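Local coordinates for protein streptomycin 3''-adenylyltransferase (Enterococcus faecalis, PDB 6SXJ) that confers resistance to spectinomycin, but not to streptomycin, by transferring the adenylyl group of ATP onto the antibiotic to give 9-O-adenylylspectinomycin and diphosphate, at residues 45-50 with 81-86; 90-95 with 151-156; 104-109 with 120-125; 183-188 with 220-225. One frame throughout, in Å; residues are numbered along the deposited sequence.

Interaction 1. Residues 45-50 with 81-86; sequences SDLDFL and NLRYIE
Leu47 pairs with Ile85 and Asp48 with Glu86 in parallel beta register, where strands 47-53 and 85-91 meet as neighbours. They belong to a beta-alpha-beta crossover, with helix 59-69 between them. The ladder runs from Leu47 N to Tyr84 O (2.9 Å), from Glu86 N to Leu47 O (3.0 Å), and from Phe49 N to Glu86 O (2.8 Å). Just ahead of the strands, Arg83 takes over: its extended chain passes across Leu47, with CD 3.8 Å from Leu47 CG, and NH1 donates to Ser45 O at 3.0 Å. That oxygen lies almost in the guanidinium plane, but the donor is tilted 26° from the carbonyl plane. Lys42 O takes a second bond from NH1, while Thr8 OG1 is hydrogen-bonded to NE, so the guanidinium is held on several sides. A water donates to Asp46 OD1 and, weakly, to Ser45 O, and accepts from Tyr84 N. Asp46 OD1 also meets the edge of the Tyr84 ring, 3.5 Å from CD2, the carboxylate standing nearly perpendicular to the ring. On the buried face, branched Leu47 and Ile85 suit the space against helix 8-23, and Ile85 CG2 touches Phe49 CD1 at 4.0 Å. The other face carries the acids: Asp48 and Glu86 lie side by side, Asp48 OD1 4.0 Å from Glu86 OE2, their carboxylate planes steeply inclined. Asp46 and Asp48, spaced as Asp-x-Asp, with Glu86 beside them, match the acidic pattern of the nucleotidyltransferase superfamily. So close a cluster of carboxylates is consistent with a site for a divalent cation, as in relatives.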
# COMPACT_ATOMS: atom_id res chain seq x y z
N SER A 45 11.38 -5.96 -0.18
CA SER A 45 10.52 -4.83 0.18
C SER A 45 10.16 -3.97 -1.02
O SER A 45 10.98 -3.75 -1.92
CB SER A 45 11.21 -3.96 1.24
OG SER A 45 11.77 -4.74 2.27
N ASP A 46 8.94 -3.45 -1.00
CA ASP A 46 8.52 -2.46 -1.97
C ASP A 46 9.10 -1.09 -1.62
O ASP A 46 9.39 -0.78 -0.46
CB ASP A 46 7.00 -2.33 -2.01
CG ASP A 46 6.30 -3.57 -2.54
OD1 ASP A 46 6.98 -4.53 -2.96
OD2 ASP A 46 5.05 -3.57 -2.53
N LEU A 47 9.20 -0.25 -2.65
CA LEU A 47 9.47 1.18 -2.49
C LEU A 47 8.15 1.93 -2.56
O LEU A 47 7.56 2.06 -3.64
CB LEU A 47 10.43 1.66 -3.57
CG LEU A 47 11.86 1.11 -3.60
CD1 LEU A 47 12.56 1.65 -4.83
CD2 LEU A 47 12.58 1.51 -2.33
N ASP A 48 7.69 2.45 -1.42
CA ASP A 48 6.40 3.12 -1.30
C ASP A 48 6.62 4.62 -1.16
O ASP A 48 7.27 5.06 -0.20
CB ASP A 48 5.63 2.59 -0.09
CG ASP A 48 5.30 1.11 -0.19
OD1 ASP A 48 4.47 0.75 -1.05
OD2 ASP A 48 5.86 0.31 0.60
N PHE A 49 6.06 5.39 -2.09
CA PHE A 49 6.24 6.83 -2.11
C PHE A 49 4.91 7.54 -1.90
O PHE A 49 3.91 7.20 -2.56
CB PHE A 49 6.86 7.29 -3.43
CG PHE A 49 8.23 6.77 -3.68
CD1 PHE A 49 8.43 5.59 -4.37
CD2 PHE A 49 9.34 7.48 -3.25
CE1 PHE A 49 9.68 5.12 -4.63
CE2 PHE A 49 10.60 7.01 -3.48
CZ PHE A 49 10.78 5.82 -4.17
N LEU A 50 4.90 8.53 -1.01
CA LEU A 50 3.82 9.49 -0.90
C LEU A 50 4.32 10.84 -1.37
O LEU A 50 5.37 11.32 -0.90
CB LEU A 50 3.30 9.59 0.54
CG LEU A 50 2.07 10.46 0.74
CD1 LEU A 50 0.85 9.80 0.14
CD2 LEU A 50 1.85 10.71 2.22
N ASN A 81 15.69 -8.41 -10.13
CA ASN A 81 15.99 -8.05 -8.76
C ASN A 81 15.45 -6.67 -8.39
O ASN A 81 15.66 -6.21 -7.27
CB ASN A 81 17.51 -8.09 -8.52
CG ASN A 81 18.13 -9.40 -8.97
OD1 ASN A 81 18.41 -10.28 -8.15
ND2 ASN A 81 18.35 -9.54 -10.27
N LEU A 82 14.78 -6.00 -9.32
CA LEU A 82 14.18 -4.71 -9.03
C LEU A 82 13.12 -4.85 -7.94
O LEU A 82 12.66 -5.94 -7.61
CB LEU A 82 13.53 -4.13 -10.29
CG LEU A 82 14.37 -3.34 -11.29
CD1 LEU A 82 13.43 -2.95 -12.45
CD2 LEU A 82 14.99 -2.12 -10.67
N ARG A 83 12.75 -3.71 -7.36
CA ARG A 83 11.66 -3.64 -6.41
C ARG A 83 10.42 -3.05 -7.07
O ARG A 83 10.52 -2.30 -8.05
CB ARG A 83 12.05 -2.80 -5.19
CG ARG A 83 13.43 -3.13 -4.62
CD ARG A 83 13.85 -2.12 -3.56
NE ARG A 83 15.06 -2.53 -2.84
CZ ARG A 83 15.06 -3.27 -1.74
NH1 ARG A 83 13.92 -3.70 -1.22
NH2 ARG A 83 16.21 -3.57 -1.15
N TYR A 84 9.25 -3.38 -6.53
CA TYR A 84 8.03 -2.71 -6.96
C TYR A 84 8.05 -1.27 -6.48
O TYR A 84 8.40 -0.99 -5.33
CB TYR A 84 6.79 -3.40 -6.40
CG TYR A 84 6.47 -4.75 -6.99
CD1 TYR A 84 6.21 -4.90 -8.35
CD2 TYR A 84 6.42 -5.88 -6.18
CE1 TYR A 84 5.92 -6.14 -8.87
CE2 TYR A 84 6.14 -7.11 -6.70
CZ TYR A 84 5.88 -7.24 -8.05
OH TYR A 84 5.59 -8.49 -8.55
N ILE A 85 7.68 -0.34 -7.36
CA ILE A 85 7.42 1.04 -6.98
C ILE A 85 5.91 1.25 -6.87
O ILE A 85 5.17 0.95 -7.81
CB ILE A 85 8.04 2.02 -7.98
CG1 ILE A 85 9.58 1.96 -7.92
CG2 ILE A 85 7.58 3.44 -7.69
CD1 ILE A 85 10.22 2.71 -9.02
N GLU A 86 5.47 1.78 -5.74
CA GLU A 86 4.11 2.24 -5.53
C GLU A 86 4.19 3.71 -5.16
O GLU A 86 4.95 4.07 -4.25
CB GLU A 86 3.43 1.43 -4.43
CG GLU A 86 1.95 1.21 -4.60
CD GLU A 86 1.45 0.18 -3.61
OE1 GLU A 86 1.79 -1.01 -3.77
OE2 GLU A 86 0.76 0.58 -2.65
O HOH W 1 9.18 -5.07 -4.23

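Interaction 2. Residues 90-95 with 151-156; sequences IIQQEM and EELLPD
The flat amide of Gln92 has Leu153 CD2 over one face, 3.9 Å from CD and about equally far from OE1 and NE2; NE2 also hydrogen-bonds a bound glycerol, probably from the crystallisation liquor. The contact sits where strand 85-91 of the nucleotidyltransferase sheet runs out into a short 3-10 turn and meets the loop that leads from strand 142-144 to helix 159-173. Glutamine suits such a border, since its methylenes can pack while its amide remains available for polar partners. Its CG swings opposite the backbone N (chi1 -167°) and the extended chain then crosses Leu153 at about a right angle, with CG only 3.3 Å from Leu153 O. Deeper in, Leu154 CD2 is a shared methyl: Ile90 CD1 meets it at 3.9 Å and Met95 CG at 4.0 Å. The isoleucine arrives across the leucine, whereas Met95 lies alongside it, its chain bending at chi2 and chi3 to lead the sulfur end away. Leu134 of helix 130-139 touches both Ile90 and Met95, so Leu154 joins a cluster made by the sheet, that helix and the loop. Pro155 closes the other end. Its compact ring, which needs no hydrogen-bonding partner, sets CG against Met95 O at 3.3 Å and CD beside Met95 CB, while Trp98 packs on it as well. Between these apolar patches the two backbones are bridged by one water, which spends both its hydrogens: it donates to Gln92 O and to Leu153 O, each at 2.7 Å.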
# COMPACT_ATOMS: atom_id res chain seq x y z
N ILE A 90 -1.16 13.16 -3.46
CA ILE A 90 -2.28 13.87 -2.87
C ILE A 90 -2.05 15.37 -3.02
O ILE A 90 -0.90 15.84 -3.09
CB ILE A 90 -2.48 13.51 -1.38
CG1 ILE A 90 -1.16 13.66 -0.61
CG2 ILE A 90 -3.04 12.10 -1.24
CD1 ILE A 90 -1.32 13.58 0.88
N ILE A 91 -3.15 16.11 -3.10
CA ILE A 91 -3.14 17.57 -3.07
C ILE A 91 -3.31 17.99 -1.63
O ILE A 91 -4.22 17.52 -0.94
CB ILE A 91 -4.27 18.14 -3.95
CG1 ILE A 91 -4.19 17.56 -5.35
CG2 ILE A 91 -4.19 19.66 -3.99
CD1 ILE A 91 -4.99 18.32 -6.38
N GLN A 92 -2.43 18.88 -1.15
CA GLN A 92 -2.47 19.24 0.26
C GLN A 92 -3.84 19.80 0.64
O GLN A 92 -4.40 19.43 1.68
CB GLN A 92 -1.37 20.25 0.59
CG GLN A 92 -1.16 20.44 2.08
CD GLN A 92 -0.25 21.60 2.40
OE1 GLN A 92 0.48 22.10 1.53
NE2 GLN A 92 -0.28 22.05 3.65
N GLN A 93 -4.38 20.70 -0.18
CA GLN A 93 -5.60 21.40 0.19
C GLN A 93 -6.81 20.47 0.20
O GLN A 93 -7.78 20.73 0.92
CB GLN A 93 -5.84 22.57 -0.77
CG GLN A 93 -6.06 22.14 -2.22
CD GLN A 93 -6.85 23.16 -3.02
OE1 GLN A 93 -7.23 24.22 -2.51
NE2 GLN A 93 -7.11 22.84 -4.29
N GLU A 94 -6.77 19.39 -0.57
CA GLU A 94 -7.88 18.45 -0.62
C GLU A 94 -8.01 17.63 0.64
O GLU A 94 -9.02 16.93 0.81
CB GLU A 94 -7.73 17.52 -1.82
CG GLU A 94 -7.88 18.24 -3.15
CD GLU A 94 -8.04 17.29 -4.30
OE1 GLU A 94 -7.64 16.12 -4.12
OE2 GLU A 94 -8.57 17.71 -5.35
N MET A 95 -7.03 17.69 1.54
CA MET A 95 -7.12 16.94 2.79
C MET A 95 -7.73 17.74 3.94
O MET A 95 -7.99 17.16 4.99
CB MET A 95 -5.73 16.45 3.21
CG MET A 95 -4.83 15.94 2.08
SD MET A 95 -5.59 14.83 0.86
CE MET A 95 -6.03 13.45 1.90
N GLU A 151 3.95 15.56 8.53
CA GLU A 151 2.95 15.88 9.54
C GLU A 151 2.51 17.33 9.46
O GLU A 151 1.40 17.68 9.89
CB GLU A 151 3.50 15.56 10.93
CG GLU A 151 4.69 16.43 11.34
CD GLU A 151 5.50 15.81 12.47
OE1 GLU A 151 5.07 14.77 13.02
OE2 GLU A 151 6.58 16.35 12.81
N GLU A 152 3.36 18.21 8.92
CA GLU A 152 2.99 19.61 8.77
C GLU A 152 2.04 19.84 7.60
O GLU A 152 1.43 20.91 7.51
CB GLU A 152 4.22 20.49 8.55
CG GLU A 152 5.33 20.31 9.55
CD GLU A 152 6.45 21.31 9.32
OE1 GLU A 152 7.57 20.88 8.97
OE2 GLU A 152 6.20 22.52 9.47
N LEU A 153 1.93 18.87 6.69
CA LEU A 153 1.12 19.03 5.50
C LEU A 153 -0.19 18.26 5.57
O LEU A 153 -0.97 18.30 4.62
CB LEU A 153 1.90 18.57 4.27
CG LEU A 153 3.32 19.08 4.07
CD1 LEU A 153 4.03 18.17 3.07
CD2 LEU A 153 3.34 20.52 3.59
N LEU A 154 -0.46 17.57 6.68
CA LEU A 154 -1.63 16.73 6.84
C LEU A 154 -2.34 17.05 8.15
O LEU A 154 -1.69 17.19 9.19
CB LEU A 154 -1.24 15.24 6.83
CG LEU A 154 -0.90 14.57 5.50
CD1 LEU A 154 -0.42 13.15 5.79
CD2 LEU A 154 -2.08 14.56 4.57
N PRO A 155 -3.67 17.15 8.13
CA PRO A 155 -4.40 17.34 9.39
C PRO A 155 -4.32 16.09 10.27
O PRO A 155 -3.96 15.01 9.82
CB PRO A 155 -5.84 17.60 8.94
CG PRO A 155 -5.96 16.85 7.62
CD PRO A 155 -4.58 16.96 6.98
N ASP A 156 -4.66 16.27 11.54
CA ASP A 156 -4.83 15.13 12.42
C ASP A 156 -5.87 14.19 11.82
O ASP A 156 -6.93 14.64 11.37
CB ASP A 156 -5.25 15.58 13.82
CG ASP A 156 -4.20 16.46 14.48
OD1 ASP A 156 -3.10 16.62 13.91
OD2 ASP A 156 -4.48 16.99 15.58
O HOH W 2 -3.39 19.30 4.13

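Interaction 3. Residues 104-109 with 120-125; sequences QEFIYG and YIPQKE
Phe106 turns its ring opposite the backbone N (chi1 173°), and this lays it alongside Pro122, with CD1 3.9 Å from Pro122 CB. Glu125 takes a different course: its CG stands between N and the carbonyl carbon (chi1 40°), which carries the chain beside extended Gln104, the two pointing the same way. Gln104 NE2 and Glu125 OE2 remain 3.6 Å apart and are neighbours rather than bonded partners; Gln104 OE1 is bonded to Asn127. The backbones of these two residues form an antiparallel hydrogen-bonded pair, Gln104 N to Glu125 O at 2.8 Å and Glu125 N to Gln104 O at 3.1 Å. That pair starts the short outermost strand 125-126 of the sheet. Strand 103-108 has a classic beta bulge on the side facing strand 85-91, Glu105 and Phe106 both opposite Ile89. Before the pair, the loop has a different hold: the Pro122 ring wedges against the strand, CG 3.5 Å from Ile107 O and CB within packing distance of Ile107 CG2. A proline fits here, since its rigid ring fills space between an aromatic and a branched side chain. Lys124 folds back at chi2 and chi3 so that CD lies 3.4 Å from Gln104 O. Its NZ reaches Glu105 OE1 in a salt bridge whose details are doubtful, because that oxygen is modelled too close to the lysine chain. The same amine also pairs with Glu94, while Glu105 OE2 accepts from Leu57 N. With acids on two residues sharing one amine, the lysine would be expected to stay protonated, and probably offsets, in part, the charge of buried Glu105.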
# COMPACT_ATOMS: atom_id res chain seq x y z
N GLN A 104 -7.65 11.30 -3.73
CA GLN A 104 -6.39 10.79 -4.25
C GLN A 104 -6.25 11.27 -5.69
O GLN A 104 -7.11 11.00 -6.53
CB GLN A 104 -6.37 9.26 -4.19
CG GLN A 104 -5.21 8.60 -4.93
CD GLN A 104 -5.23 7.09 -4.82
OE1 GLN A 104 -5.03 6.52 -3.74
NE2 GLN A 104 -5.48 6.42 -5.94
N GLU A 105 -5.15 11.97 -5.98
CA GLU A 105 -4.97 12.62 -7.27
C GLU A 105 -4.39 11.70 -8.34
O GLU A 105 -4.63 11.92 -9.53
CB GLU A 105 -4.04 13.84 -7.12
CG GLU A 105 -3.58 14.45 -8.44
CD GLU A 105 -4.69 15.20 -9.14
OE1 GLU A 105 -5.77 15.36 -8.54
OE2 GLU A 105 -4.50 15.66 -10.28
N PHE A 106 -3.60 10.71 -7.94
CA PHE A 106 -2.87 9.90 -8.90
C PHE A 106 -2.28 8.72 -8.15
O PHE A 106 -1.91 8.83 -6.98
CB PHE A 106 -1.77 10.70 -9.60
CG PHE A 106 -0.87 9.88 -10.47
CD1 PHE A 106 -1.23 9.60 -11.78
CD2 PHE A 106 0.34 9.39 -9.99
CE1 PHE A 106 -0.40 8.85 -12.59
CE2 PHE A 106 1.17 8.63 -10.80
CZ PHE A 106 0.80 8.37 -12.11
N ILE A 107 -2.18 7.59 -8.85
CA ILE A 107 -1.56 6.40 -8.29
C ILE A 107 -0.76 5.73 -9.39
O ILE A 107 -1.31 5.40 -10.45
CB ILE A 107 -2.59 5.43 -7.70
CG1 ILE A 107 -1.93 4.10 -7.33
CG2 ILE A 107 -3.74 5.21 -8.68
CD1 ILE A 107 -1.03 4.17 -6.08
N TYR A 108 0.53 5.51 -9.14
CA TYR A 108 1.31 4.54 -9.89
C TYR A 108 1.34 3.24 -9.09
O TYR A 108 1.66 3.25 -7.90
CB TYR A 108 2.76 4.97 -10.17
CG TYR A 108 3.43 3.95 -11.06
CD1 TYR A 108 3.44 4.10 -12.44
CD2 TYR A 108 3.99 2.79 -10.53
CE1 TYR A 108 4.02 3.15 -13.27
CE2 TYR A 108 4.56 1.84 -11.34
CZ TYR A 108 4.57 2.02 -12.71
OH TYR A 108 5.14 1.06 -13.52
N GLY A 109 1.00 2.14 -9.75
CA GLY A 109 0.98 0.82 -9.14
C GLY A 109 1.00 -0.26 -10.20
O GLY A 109 0.34 -0.12 -11.23
N TYR A 120 -5.49 3.61 -19.79
CA TYR A 120 -6.08 4.05 -18.53
C TYR A 120 -5.20 5.12 -17.89
O TYR A 120 -3.97 5.04 -17.89
CB TYR A 120 -6.26 2.89 -17.58
CG TYR A 120 -6.69 3.34 -16.20
CD1 TYR A 120 -7.99 3.77 -15.97
CD2 TYR A 120 -5.79 3.35 -15.13
CE1 TYR A 120 -8.40 4.19 -14.71
CE2 TYR A 120 -6.19 3.77 -13.87
CZ TYR A 120 -7.49 4.18 -13.67
OH TYR A 120 -7.91 4.60 -12.42
N ILE A 121 -5.86 6.12 -17.31
CA ILE A 121 -5.21 7.31 -16.81
C ILE A 121 -5.83 7.62 -15.44
O ILE A 121 -7.01 7.98 -15.37
CB ILE A 121 -5.39 8.47 -17.80
CG1 ILE A 121 -4.75 9.75 -17.25
CG2 ILE A 121 -6.87 8.65 -18.15
CD1 ILE A 121 -3.27 9.83 -17.54
N PRO A 122 -5.09 7.47 -14.34
CA PRO A 122 -5.70 7.70 -13.02
C PRO A 122 -6.35 9.08 -12.94
O PRO A 122 -5.74 10.10 -13.25
CB PRO A 122 -4.52 7.55 -12.05
CG PRO A 122 -3.60 6.59 -12.75
CD PRO A 122 -3.71 6.95 -14.22
N GLN A 123 -7.62 9.09 -12.55
CA GLN A 123 -8.38 10.31 -12.33
C GLN A 123 -8.58 10.50 -10.83
O GLN A 123 -8.45 9.55 -10.05
CB GLN A 123 -9.73 10.26 -13.06
CG GLN A 123 -9.60 10.36 -14.57
CD GLN A 123 -8.75 11.54 -15.00
OE1 GLN A 123 -8.83 12.63 -14.43
NE2 GLN A 123 -7.91 11.33 -16.01
N LYS A 124 -8.91 11.73 -10.44
CA LYS A 124 -9.21 11.99 -9.04
C LYS A 124 -10.25 11.00 -8.55
O LYS A 124 -11.29 10.81 -9.18
CB LYS A 124 -9.72 13.42 -8.86
CG LYS A 124 -10.17 13.74 -7.43
CD LYS A 124 -9.00 13.84 -6.46
CE LYS A 124 -8.03 14.97 -6.81
NZ LYS A 124 -8.70 16.14 -7.46
N GLU A 125 -9.95 10.34 -7.43
CA GLU A 125 -10.87 9.35 -6.89
C GLU A 125 -10.80 9.38 -5.38
O GLU A 125 -9.90 9.97 -4.78
CB GLU A 125 -10.56 7.94 -7.42
CG GLU A 125 -9.07 7.64 -7.49
CD GLU A 125 -8.78 6.17 -7.74
OE1 GLU A 125 -9.42 5.31 -7.08
OE2 GLU A 125 -7.90 5.87 -8.58

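Interaction 4. Residues 183-188 with 220-225; sequences NSILTL and ERILLA
Leu186 and Ala225 make the close fit here: Leu186 CG and both its methyls lie 4.0 to 4.1 Å from Ala225 CB, so the fork of the leucine sits over the small methyl. CD1 then reaches on to the backbone, 3.8 Å from Ala225 O. Alongside, Ile185 directs its CG2 branch at Ile222, 3.9 Å from CG1, the two isoleucines slanting past each other. The other arm of Ile185 runs on toward Ala225, CD1 stopping 4.3 Å from its CB. Ile185 CG1 is set opposite the carbonyl carbon (chi1 -64°), leaving CG2 opposite the backbone N, and this splits the side chain between its two partners. The side-chain contacts are all apolar, from four residues; Ala225 O and, more distantly, Arg221 O also lie against these carbons. The contact belongs to the helical C-terminal domain of the aminoglycoside adenylyltransferases, where helices 181-196 and 216-229 cross steeply, their short axes 109° apart and 9.4 Å from each other at the closest. Alanine at 225 suits that crossing, since a minimal side chain lets a leucine come down on the neighbouring helix, while beta-branched isoleucines offer two arms to fill the flank. Farther out, Leu248 of helix 241-253 packs on Ile185, and Thr244 of the same helix touches Ile222. Ala211 of helix 203-212 meets Ile222 as well, and Trp236 packs against Ala225. Arg221, at the margin, sends its guanidinium away from the isoleucines: NH2 forms a salt bridge with Glu217, and NE is hydrogen-bonded to Thr244 OG1.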
# COMPACT_ATOMS: atom_id res chain seq x y z
N ASN A 183 -2.73 -12.87 -0.36
CA ASN A 183 -2.86 -11.46 0.01
C ASN A 183 -3.99 -11.27 1.01
O ASN A 183 -3.82 -10.64 2.06
CB ASN A 183 -3.10 -10.60 -1.24
CG ASN A 183 -2.17 -10.96 -2.38
OD1 ASN A 183 -1.99 -12.13 -2.70
ND2 ASN A 183 -1.59 -9.94 -3.01
N SER A 184 -5.16 -11.85 0.72
CA SER A 184 -6.34 -11.60 1.54
C SER A 184 -6.15 -12.13 2.96
O SER A 184 -6.46 -11.44 3.94
CB SER A 184 -7.57 -12.24 0.88
OG SER A 184 -7.99 -11.49 -0.24
N ILE A 185 -5.63 -13.35 3.09
CA ILE A 185 -5.42 -13.92 4.42
C ILE A 185 -4.51 -13.02 5.24
O ILE A 185 -4.82 -12.64 6.37
CB ILE A 185 -4.84 -15.34 4.31
CG1 ILE A 185 -5.82 -16.28 3.63
CG2 ILE A 185 -4.47 -15.86 5.69
CD1 ILE A 185 -5.30 -17.69 3.47
N LEU A 186 -3.34 -12.67 4.69
CA LEU A 186 -2.36 -11.92 5.47
C LEU A 186 -2.76 -10.47 5.64
O LEU A 186 -2.45 -9.86 6.67
CB LEU A 186 -0.98 -12.03 4.82
CG LEU A 186 -0.54 -13.47 4.54
CD1 LEU A 186 0.49 -13.49 3.41
CD2 LEU A 186 0.02 -14.13 5.79
N THR A 187 -3.47 -9.89 4.66
CA THR A 187 -4.05 -8.57 4.87
C THR A 187 -4.94 -8.57 6.11
O THR A 187 -4.80 -7.72 6.99
CB THR A 187 -4.85 -8.15 3.63
OG1 THR A 187 -4.09 -8.43 2.45
CG2 THR A 187 -5.17 -6.66 3.69
N LEU A 188 -5.87 -9.53 6.19
CA LEU A 188 -6.72 -9.63 7.37
C LEU A 188 -5.88 -9.82 8.63
O LEU A 188 -6.20 -9.24 9.68
CB LEU A 188 -7.70 -10.79 7.21
CG LEU A 188 -8.88 -10.60 6.25
CD1 LEU A 188 -9.55 -11.95 6.01
CD2 LEU A 188 -9.86 -9.61 6.78
N GLU A 220 -2.45 -23.47 10.35
CA GLU A 220 -1.88 -24.21 9.23
C GLU A 220 -2.03 -23.44 7.92
O GLU A 220 -1.06 -23.25 7.18
CB GLU A 220 -2.54 -25.59 9.12
CG GLU A 220 -1.92 -26.68 10.00
CD GLU A 220 -2.73 -27.97 10.00
OE1 GLU A 220 -2.86 -28.60 11.07
OE2 GLU A 220 -3.24 -28.37 8.93
N ARG A 221 -3.25 -22.97 7.63
CA ARG A 221 -3.48 -22.27 6.37
C ARG A 221 -2.82 -20.89 6.35
O ARG A 221 -2.34 -20.45 5.30
CB ARG A 221 -4.99 -22.15 6.10
CG ARG A 221 -5.63 -23.44 5.58
CD ARG A 221 -7.08 -23.24 5.14
NE ARG A 221 -8.00 -23.12 6.27
CZ ARG A 221 -8.71 -24.13 6.77
NH1 ARG A 221 -8.61 -25.34 6.25
NH2 ARG A 221 -9.53 -23.92 7.80
N ILE A 222 -2.77 -20.21 7.49
CA ILE A 222 -2.15 -18.89 7.54
C ILE A 222 -0.66 -19.00 7.27
O ILE A 222 -0.08 -18.17 6.55
CB ILE A 222 -2.43 -18.22 8.90
CG1 ILE A 222 -3.91 -17.81 8.99
CG2 ILE A 222 -1.51 -17.01 9.09
CD1 ILE A 222 -4.30 -17.13 10.30
N LEU A 223 0.00 -20.01 7.84
CA LEU A 223 1.42 -20.20 7.61
C LEU A 223 1.70 -20.65 6.18
O LEU A 223 2.75 -20.32 5.62
CB LEU A 223 1.98 -21.20 8.61
CG LEU A 223 2.11 -20.63 10.03
CD1 LEU A 223 2.47 -21.71 11.02
CD2 LEU A 223 3.14 -19.50 10.06
N LEU A 224 0.77 -21.38 5.56
CA LEU A 224 0.92 -21.72 4.15
C LEU A 224 0.76 -20.49 3.26
O LEU A 224 1.18 -20.52 2.10
CB LEU A 224 -0.08 -22.80 3.75
CG LEU A 224 0.52 -24.21 3.87
CD1 LEU A 224 0.44 -24.71 5.32
CD2 LEU A 224 -0.14 -25.19 2.92
N ALA A 225 0.17 -19.41 3.79
CA ALA A 225 0.12 -18.15 3.05
C ALA A 225 1.44 -17.39 3.15
O ALA A 225 1.88 -16.77 2.17
CB ALA A 225 -1.03 -17.29 3.56

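Interactions 1, 2 and 3 all draw on one sheet, through strands 47-53, 85-91 and 103-108. Interaction 1, which holds the likely metal-binding carboxylates, lies with its centre about 17 Å from that of interaction 3, and the two touch where Ile85 O meets Tyr108 CD2 at 3.5 Å. Interaction 2 takes up the far end of the strand that interaction 1 enters, centres about 23 Å apart. It is tied to interaction 3 by the salt bridge of Glu94 OE2 with Lys124 NZ, 2.6 Å. Interaction 4 stands apart in the helical part of the chain; its nearest atoms are about 9 Å from interaction 1 and about 20 Å from interaction 2.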